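PDB 3IXL: arylmalonate decarboxylase from Bordetella bronchiseptica, which catalyses the enantioselective decarboxylation of 2-aryl-2-methylmalonates, yielding 2-arylpropionates and carbon dioxide. Local coordinates for residues 6-20 with 30-42. The protein carries 2 engineered substitutions. Sequence-based numbering, arbitrary orientation.
Sequences TPTIGMIVPPAAGLV and DLPFIASGLGLGS. With PAC (2-phenylacetic acid), chain C; SO4 (sulfate ion), chain B.
Gly-18 and Gly-37 pass unusually close, CA to CA 3.5 Å, where the chain leaving strand 8-13 doubles back over the edge strand 33-37 of the parallel sheet. The two strands and helix 23-27 form a beta-alpha-beta unit, and a type I turn from Pro-15 to Gly-18 makes the fold-back. Both glycines must lack a CB: its place on Gly-37 is taken by Pro-15 O, 3.2 Å from Gly-37 CA, and on Gly-18, with its positive phi, by Gly-37 N. Ala-35 CB sits under the returning backbone, 3.4 Å from Gly-18 O, and Val-20 sets CG1 against Phe-33 CB at 3.6 Å. Six backbone hydrogen bonds in parallel register, from Ile-9 N to Pro-32 O through Leu-38 N to Val-13 O, join the strands. On the face bearing Ile-9 and Met-11, Phe-33 lies alongside Ile-9, Phe-33 CD2 3.7 Å from Ile-9 CB. Met-11 is extended (chi2 -178°, chi3 161°): SD lies 5.1 Å from the Phe-33 ring centroid in an oblique Met-aromatic contact, and CE touches CD2 and CE2; Phe-216 meets that ring edge-to-face. Pro-14 O accepts Leu-40 N at 2.8 Å, while Pro-14 CG rests 3.4 Å from C5' of the bound 2-phenylacetic acid.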
ATOM      1  N   THR A   6      12.543  -1.584 -21.679  1.00 24.85           N
ATOM      2  CA  THR A   6      11.440  -1.348 -20.699  1.00 24.58           C
ATOM      3  C   THR A   6      11.901  -1.700 -19.281  1.00 23.48           C
ATOM      4  O   THR A   6      12.293  -2.846 -19.031  1.00 24.31           O
ATOM      5  CB  THR A   6      10.180  -2.184 -21.042  1.00 24.76           C
ATOM      6  OG1 THR A   6       9.971  -2.191 -22.461  1.00 25.98           O
ATOM      7  CG2 THR A   6       8.946  -1.612 -20.349  1.00 25.49           C
ATOM      8  N   PRO A   7      11.865  -0.717 -18.357  1.00 22.52           N
ATOM      9  CA  PRO A   7      12.230  -0.976 -16.963  1.00 20.76           C
ATOM     10  C   PRO A   7      11.280  -1.962 -16.280  1.00 18.56           C
ATOM     11  O   PRO A   7      10.055  -1.821 -16.353  1.00 18.45           O
ATOM     12  CB  PRO A   7      12.149   0.411 -16.303  1.00 21.47           C
ATOM     13  CG  PRO A   7      11.266   1.209 -17.184  1.00 22.52           C
ATOM     14  CD  PRO A   7      11.504   0.697 -18.572  1.00 22.67           C
ATOM     15  N   THR A   8      11.865  -2.966 -15.645  1.00 15.92           N
ATOM     16  CA  THR A   8      11.126  -3.916 -14.830  1.00 14.39           C
ATOM     17  C   THR A   8      10.943  -3.309 -13.442  1.00 12.09           C
ATOM     18  O   THR A   8      11.852  -2.680 -12.910  1.00 11.92           O
ATOM     19  CB  THR A   8      11.896  -5.233 -14.746  1.00 14.93           C
ATOM     20  OG1 THR A   8      12.039  -5.772 -16.070  1.00 17.40           O
ATOM     21  CG2 THR A   8      11.170  -6.226 -13.908  1.00 16.12           C
ATOM     22  N   ILE A   9       9.751  -3.461 -12.876  1.00  9.54           N
ATOM     23  CA  ILE A   9       9.506  -2.995 -11.513  1.00  9.02           C
ATOM     24  C   ILE A   9       9.443  -4.203 -10.591  1.00  7.83           C
ATOM     25  O   ILE A   9       8.655  -5.122 -10.829  1.00  7.10           O
ATOM     26  CB  ILE A   9       8.219  -2.152 -11.434  1.00  9.20           C
ATOM     27  CG1 ILE A   9       8.437  -0.830 -12.183  1.00 10.72           C
ATOM     28  CG2 ILE A   9       7.820  -1.902  -9.967  1.00  9.65           C
ATOM     29  CD1 ILE A   9       7.184  -0.034 -12.433  1.00 13.54           C
ATOM     30  N   GLY A  10      10.287  -4.211  -9.564  1.00  7.12           N
ATOM     31  CA  GLY A  10      10.358  -5.331  -8.639  1.00  6.80           C
ATOM     32  C   GLY A  10       9.552  -5.091  -7.379  1.00  6.30           C
ATOM     33  O   GLY A  10       9.560  -3.972  -6.836  1.00  6.28           O
ATOM     34  N   MET A  11       8.886  -6.140  -6.901  1.00  5.66           N
ATOM     35  CA  MET A  11       8.006  -6.040  -5.726  1.00  5.43           C
ATOM     36  C   MET A  11       8.269  -7.150  -4.730  1.00  5.90           C
ATOM     37  O   MET A  11       8.278  -8.319  -5.098  1.00  6.25           O
ATOM     38  CB  MET A  11       6.546  -6.051  -6.172  1.00  6.06           C
ATOM     39  CG  MET A  11       6.206  -4.788  -6.935  1.00  6.74           C
ATOM     40  SD  MET A  11       4.491  -4.683  -7.442  1.00  7.10           S
ATOM     41  CE  MET A  11       4.386  -2.908  -7.732  1.00  7.45           C
ATOM     42  N   ILE A  12       8.491  -6.776  -3.475  1.00  5.60           N
ATOM     43  CA  ILE A  12       8.610  -7.729  -2.380  1.00  5.55           C
ATOM     44  C   ILE A  12       7.219  -7.857  -1.763  1.00  5.76           C
ATOM     45  O   ILE A  12       6.648  -6.854  -1.319  1.00  5.56           O
ATOM     46  CB  ILE A  12       9.634  -7.259  -1.329  1.00  5.65           C
ATOM     47  CG1 ILE A  12      11.006  -7.011  -1.968  1.00  6.21           C
ATOM     48  CG2 ILE A  12       9.748  -8.300  -0.210  1.00  5.94           C
ATOM     49  CD1 ILE A  12      11.968  -6.271  -1.058  1.00  7.69           C
ATOM     50  N   VAL A  13       6.659  -9.068  -1.773  1.00  5.96           N
ATOM     51  CA  VAL A  13       5.257  -9.276  -1.384  1.00  6.48           C
ATOM     52  C   VAL A  13       5.137 -10.233  -0.196  1.00  7.39           C
ATOM     53  O   VAL A  13       5.986 -11.098  -0.031  1.00  7.02           O
ATOM     54  CB  VAL A  13       4.404  -9.781  -2.588  1.00  6.31           C
ATOM     55  CG1 VAL A  13       4.430  -8.769  -3.737  1.00  7.69           C
ATOM     56  CG2 VAL A  13       4.875 -11.158  -3.081  1.00  6.51           C
ATOM     57  N   PRO A  14       4.121 -10.055   0.666  1.00  7.75           N
ATOM     58  CA  PRO A  14       3.965 -10.991   1.794  1.00  8.73           C
ATOM     59  C   PRO A  14       3.822 -12.509   1.512  1.00  9.93           C
ATOM     60  O   PRO A  14       4.484 -13.292   2.200  1.00  9.68           O
ATOM     61  CB  PRO A  14       2.757 -10.424   2.561  1.00  8.81           C
ATOM     62  CG  PRO A  14       2.792  -8.946   2.219  1.00  8.95           C
ATOM     63  CD  PRO A  14       3.181  -8.920   0.761  1.00  8.49           C
ATOM     64  N   PRO A  15       2.985 -12.936   0.540  1.00 10.73           N
ATOM     65  CA  PRO A  15       2.789 -14.394   0.434  1.00 11.70           C
ATOM     66  C   PRO A  15       4.031 -15.143  -0.043  1.00 12.37           C
ATOM     67  O   PRO A  15       4.822 -14.603  -0.813  1.00 12.61           O
ATOM     68  CB  PRO A  15       1.654 -14.524  -0.590  1.00 11.94           C
ATOM     69  CG  PRO A  15       1.012 -13.152  -0.645  1.00 12.11           C
ATOM     70  CD  PRO A  15       2.168 -12.217  -0.455  1.00 11.02           C
ATOM     71  N   ALA A  16       4.194 -16.381   0.426  1.00 13.53           N
ATOM     72  CA  ALA A  16       5.344 -17.214   0.071  1.00 14.24           C
ATOM     73  C   ALA A  16       5.474 -17.396  -1.434  1.00 14.49           C
ATOM     74  O   ALA A  16       6.585 -17.425  -1.965  1.00 15.00           O
ATOM     75  CB  ALA A  16       5.244 -18.576   0.755  1.00 14.31           C
ATOM     76  N   ALA A  17       4.329 -17.494  -2.108  1.00 14.78           N
ATOM     77  CA  ALA A  17       4.272 -17.745  -3.543  1.00 15.23           C
ATOM     78  C   ALA A  17       4.961 -16.658  -4.373  1.00 14.98           C
ATOM     79  O   ALA A  17       5.390 -16.919  -5.499  1.00 15.55           O
ATOM     80  CB  ALA A  17       2.825 -17.934  -3.990  1.00 15.38           C
ATOM     81  N   GLY A  18       5.042 -15.437  -3.834  1.00 14.26           N
ATOM     82  CA  GLY A  18       5.751 -14.347  -4.506  1.00 13.75           C
ATOM     83  C   GLY A  18       5.111 -13.897  -5.802  1.00 13.14           C
ATOM     84  O   GLY A  18       5.802 -13.667  -6.797  1.00 13.94           O
ATOM     85  N   LEU A  19       3.789 -13.788  -5.794  1.00 12.92           N
ATOM     86  CA  LEU A  19       3.037 -13.396  -6.977  1.00 12.90           C
ATOM     87  C   LEU A  19       3.007 -11.885  -7.100  1.00 11.53           C
ATOM     88  O   LEU A  19       3.039 -11.165  -6.099  1.00 10.79           O
ATOM     89  CB  LEU A  19       1.601 -13.932  -6.908  1.00 13.52           C
ATOM     90  CG  LEU A  19       1.399 -15.348  -6.359  1.00 15.57           C
ATOM     91  CD1 LEU A  19      -0.091 -15.664  -6.216  1.00 15.33           C
ATOM     92  CD2 LEU A  19       2.109 -16.386  -7.224  1.00 17.38           C
ATOM     93  N   VAL A  20       2.965 -11.406  -8.339  1.00 10.57           N
ATOM     94  CA  VAL A  20       2.712  -9.997  -8.589  1.00 10.17           C
ATOM     95  C   VAL A  20       1.279  -9.738  -8.123  1.00 10.21           C
ATOM     96  O   VAL A  20       0.355 -10.463  -8.508  1.00 10.68           O
ATOM     97  CB  VAL A  20       2.872  -9.641 -10.090  1.00 10.23           C
ATOM     98  CG1 VAL A  20       2.530  -8.174 -10.328  1.00 10.23           C
ATOM     99  CG2 VAL A  20       4.296  -9.937 -10.571  1.00 10.80           C
ATOM    100  N   ASP A  30       0.507  -2.794 -19.563  1.00 11.61           N
ATOM    101  CA  ASP A  30       1.665  -2.840 -20.461  1.00 12.14           C
ATOM    102  C   ASP A  30       3.013  -2.630 -19.770  1.00 10.77           C
ATOM    103  O   ASP A  30       4.036  -2.447 -20.428  1.00 10.34           O
ATOM    104  CB  ASP A  30       1.447  -1.906 -21.646  1.00 13.84           C
ATOM    105  CG  ASP A  30       0.235  -2.314 -22.491  1.00 16.34           C
ATOM    106  OD1 ASP A  30      -0.167  -3.507 -22.455  1.00 20.51           O
ATOM    107  OD2 ASP A  30      -0.311  -1.443 -23.191  1.00 21.42           O
ATOM    108  N   LEU A  31       3.017  -2.690 -18.439  1.00  9.64           N
ATOM    109  CA  LEU A  31       4.261  -2.625 -17.675  1.00  9.09           C
ATOM    110  C   LEU A  31       4.625  -3.987 -17.089  1.00  8.37           C
ATOM    111  O   LEU A  31       3.740  -4.712 -16.638  1.00  7.91           O
ATOM    112  CB  LEU A  31       4.162  -1.588 -16.554  1.00  9.20           C
ATOM    113  CG  LEU A  31       3.971  -0.128 -16.949  1.00 10.72           C
ATOM    114  CD1 LEU A  31       4.139   0.727 -15.702  1.00 10.74           C
ATOM    115  CD2 LEU A  31       4.944   0.325 -18.028  1.00 12.32           C
ATOM    116  N   PRO A  32       5.922  -4.349 -17.123  1.00  8.16           N
ATOM    117  CA  PRO A  32       6.385  -5.598 -16.510  1.00  7.97           C
ATOM    118  C   PRO A  32       6.674  -5.456 -15.015  1.00  7.78           C
ATOM    119  O   PRO A  32       7.394  -4.541 -14.584  1.00  7.96           O
ATOM    120  CB  PRO A  32       7.674  -5.900 -17.270  1.00  8.08           C
ATOM    121  CG  PRO A  32       8.214  -4.532 -17.628  1.00  8.39           C
ATOM    122  CD  PRO A  32       7.016  -3.628 -17.806  1.00  8.61           C
ATOM    123  N   PHE A  33       6.113  -6.366 -14.241  1.00  7.05           N
ATOM    124  CA  PHE A  33       6.370  -6.441 -12.808  1.00  6.89           C
ATOM    125  C   PHE A  33       6.917  -7.809 -12.469  1.00  7.02           C
ATOM    126  O   PHE A  33       6.468  -8.804 -13.034  1.00  7.19           O
ATOM    127  CB  PHE A  33       5.079  -6.209 -12.016  1.00  6.98           C
ATOM    128  CG  PHE A  33       4.487  -4.851 -12.219  1.00  6.13           C
ATOM    129  CD1 PHE A  33       3.493  -4.649 -13.180  1.00  6.99           C
ATOM    130  CD2 PHE A  33       4.911  -3.760 -11.466  1.00  6.43           C
ATOM    131  CE1 PHE A  33       2.943  -3.390 -13.391  1.00  7.09           C
ATOM    132  CE2 PHE A  33       4.361  -2.492 -11.672  1.00  7.03           C
ATOM    133  CZ  PHE A  33       3.386  -2.304 -12.637  1.00  6.63           C
ATOM    134  N   ILE A  34       7.887  -7.860 -11.561  1.00  6.32           N
ATOM    135  CA  ILE A  34       8.392  -9.120 -11.036  1.00  6.56           C
ATOM    136  C   ILE A  34       8.309  -9.066  -9.527  1.00  6.52           C
ATOM    137  O   ILE A  34       8.324  -7.970  -8.950  1.00  7.01           O
ATOM    138  CB  ILE A  34       9.837  -9.436 -11.511  1.00  6.74           C
ATOM    139  CG1 ILE A  34      10.814  -8.320 -11.117  1.00  7.04           C
ATOM    140  CG2 ILE A  34       9.849  -9.709 -13.023  1.00  7.69           C
ATOM    141  CD1 ILE A  34      12.291  -8.658 -11.370  1.00  7.83           C
ATOM    142  N   ALA A  35       8.197 -10.225  -8.889  1.00  6.52           N
ATOM    143  CA  ALA A  35       7.958 -10.257  -7.456  1.00  6.91           C
ATOM    144  C   ALA A  35       8.731 -11.357  -6.778  1.00  7.14           C
ATOM    145  O   ALA A  35       9.167 -12.315  -7.411  1.00  8.00           O
ATOM    146  CB  ALA A  35       6.467 -10.364  -7.147  1.00  7.39           C
ATOM    147  N   SER A  36       8.914 -11.176  -5.482  1.00  7.27           N
ATOM    148  CA  SER A  36       9.620 -12.122  -4.648  1.00  7.75           C
ATOM    149  C   SER A  36       8.883 -12.157  -3.311  1.00  7.97           C
ATOM    150  O   SER A  36       8.564 -11.103  -2.742  1.00  7.89           O
ATOM    151  CB  SER A  36      11.075 -11.687  -4.491  1.00  8.16           C
ATOM    152  OG  SER A  36      11.846 -12.717  -3.887  1.00 10.80           O
ATOM    153  N   GLY A  37       8.590 -13.363  -2.826  1.00  8.26           N
ATOM    154  CA  GLY A  37       7.707 -13.551  -1.674  1.00  8.61           C
ATOM    155  C   GLY A  37       8.368 -13.806  -0.338  1.00  9.18           C
ATOM    156  O   GLY A  37       9.289 -14.618  -0.235  1.00  9.75           O
ATOM    157  N   LEU A  38       7.859 -13.142   0.696  1.00  9.41           N
ATOM    158  CA  LEU A  38       8.423 -13.233   2.042  1.00  9.71           C
ATOM    159  C   LEU A  38       8.005 -14.469   2.813  1.00  9.77           C
ATOM    160  O   LEU A  38       8.770 -14.952   3.644  1.00 10.29           O
ATOM    161  CB  LEU A  38       8.027 -12.007   2.863  1.00  9.95           C
ATOM    162  CG  LEU A  38       8.598 -10.685   2.373  1.00  9.78           C
ATOM    163  CD1 LEU A  38       7.869  -9.520   2.997  1.00 11.95           C
ATOM    164  CD2 LEU A  38      10.065 -10.612   2.733  1.00 12.67           C
ATOM    165  N   GLY A  39       6.788 -14.951   2.572  1.00  9.63           N
ATOM    166  CA  GLY A  39       6.214 -16.014   3.390  1.00 10.37           C
ATOM    167  C   GLY A  39       5.664 -15.541   4.722  1.00 10.24           C
ATOM    168  O   GLY A  39       5.771 -16.250   5.723  1.00 11.29           O
ATOM    169  N   LEU A  40       5.069 -14.348   4.747  1.00 10.39           N
ATOM    170  CA  LEU A  40       4.457 -13.822   5.967  1.00 10.54           C
ATOM    171  C   LEU A  40       3.361 -14.755   6.470  1.00 11.15           C
ATOM    172  O   LEU A  40       2.525 -15.203   5.687  1.00 11.98           O
ATOM    173  CB  LEU A  40       3.870 -12.424   5.700  1.00 10.41           C
ATOM    174  CG  LEU A  40       3.154 -11.707   6.849  1.00 10.11           C
ATOM    175  CD1 LEU A  40       4.144 -11.351   7.959  1.00  9.71           C
ATOM    176  CD2 LEU A  40       2.452 -10.461   6.344  1.00 10.62           C
ATOM    177  N   GLY A  41       3.371 -15.032   7.774  1.00 11.13           N
ATOM    178  CA  GLY A  41       2.433 -15.986   8.368  1.00 11.32           C
ATOM    179  C   GLY A  41       1.112 -15.417   8.861  1.00 11.65           C
ATOM    180  O   GLY A  41       0.093 -16.110   8.870  1.00 13.08           O
ATOM    181  N   SER A  42       1.138 -14.165   9.304  1.00 11.50           N
ATOM    182  CA  SER A  42      -0.049 -13.459   9.755  1.00 10.90           C
ATOM    183  C   SER A  42       0.238 -11.970   9.683  1.00 10.08           C
ATOM    184  O   SER A  42       1.398 -11.541   9.786  1.00  9.83           O
ATOM    185  CB  SER A  42      -0.403 -13.852  11.188  1.00 11.43           C
ATOM    186  OG  SER A  42       0.608 -13.425  12.079  1.00 13.46           O
TER
HETATM  187  C1  PAC C5000      -0.549  -4.697   4.481  1.00  7.51           C
HETATM  188  C2  PAC C5000      -0.643  -6.210   4.563  1.00 10.86           C
HETATM  189  C1' PAC C5000      -0.661  -7.056   3.306  1.00 10.30           C
HETATM  190  C2' PAC C5000      -1.328  -8.281   3.408  1.00 11.27           C
HETATM  191  C3' PAC C5000      -1.400  -9.149   2.320  1.00 11.25           C
HETATM  192  C4' PAC C5000      -0.793  -8.795   1.118  1.00 10.46           C
HETATM  193  C5' PAC C5000      -0.125  -7.569   1.005  1.00 11.27           C
HETATM  194  C6' PAC C5000      -0.046  -6.699   2.097  1.00  9.88           C
HETATM  195  O1  PAC C5000      -0.531  -4.068   3.386  1.00  6.87           O
HETATM  196  O2  PAC C5000      -0.496  -4.106   5.597  1.00  8.56           O
HETATM  197  S   SO4 B6000       0.128 -17.225  13.802  1.00 34.60           S
HETATM  198  O1  SO4 B6000      -1.004 -17.408  12.892  1.00 35.71           O
HETATM  199  O2  SO4 B6000       0.945 -16.110  13.329  1.00 35.62           O
HETATM  200  O3  SO4 B6000      -0.364 -16.921  15.146  1.00 33.96           O
HETATM  201  O4  SO4 B6000       0.922 -18.452  13.845  1.00 34.79           O
HETATM  202  O   HOH W   1       7.671  -1.684 -15.328  1.00 25.28           O
HETATM  203  O   HOH W   2       2.801 -16.698   3.140  1.00 30.71           O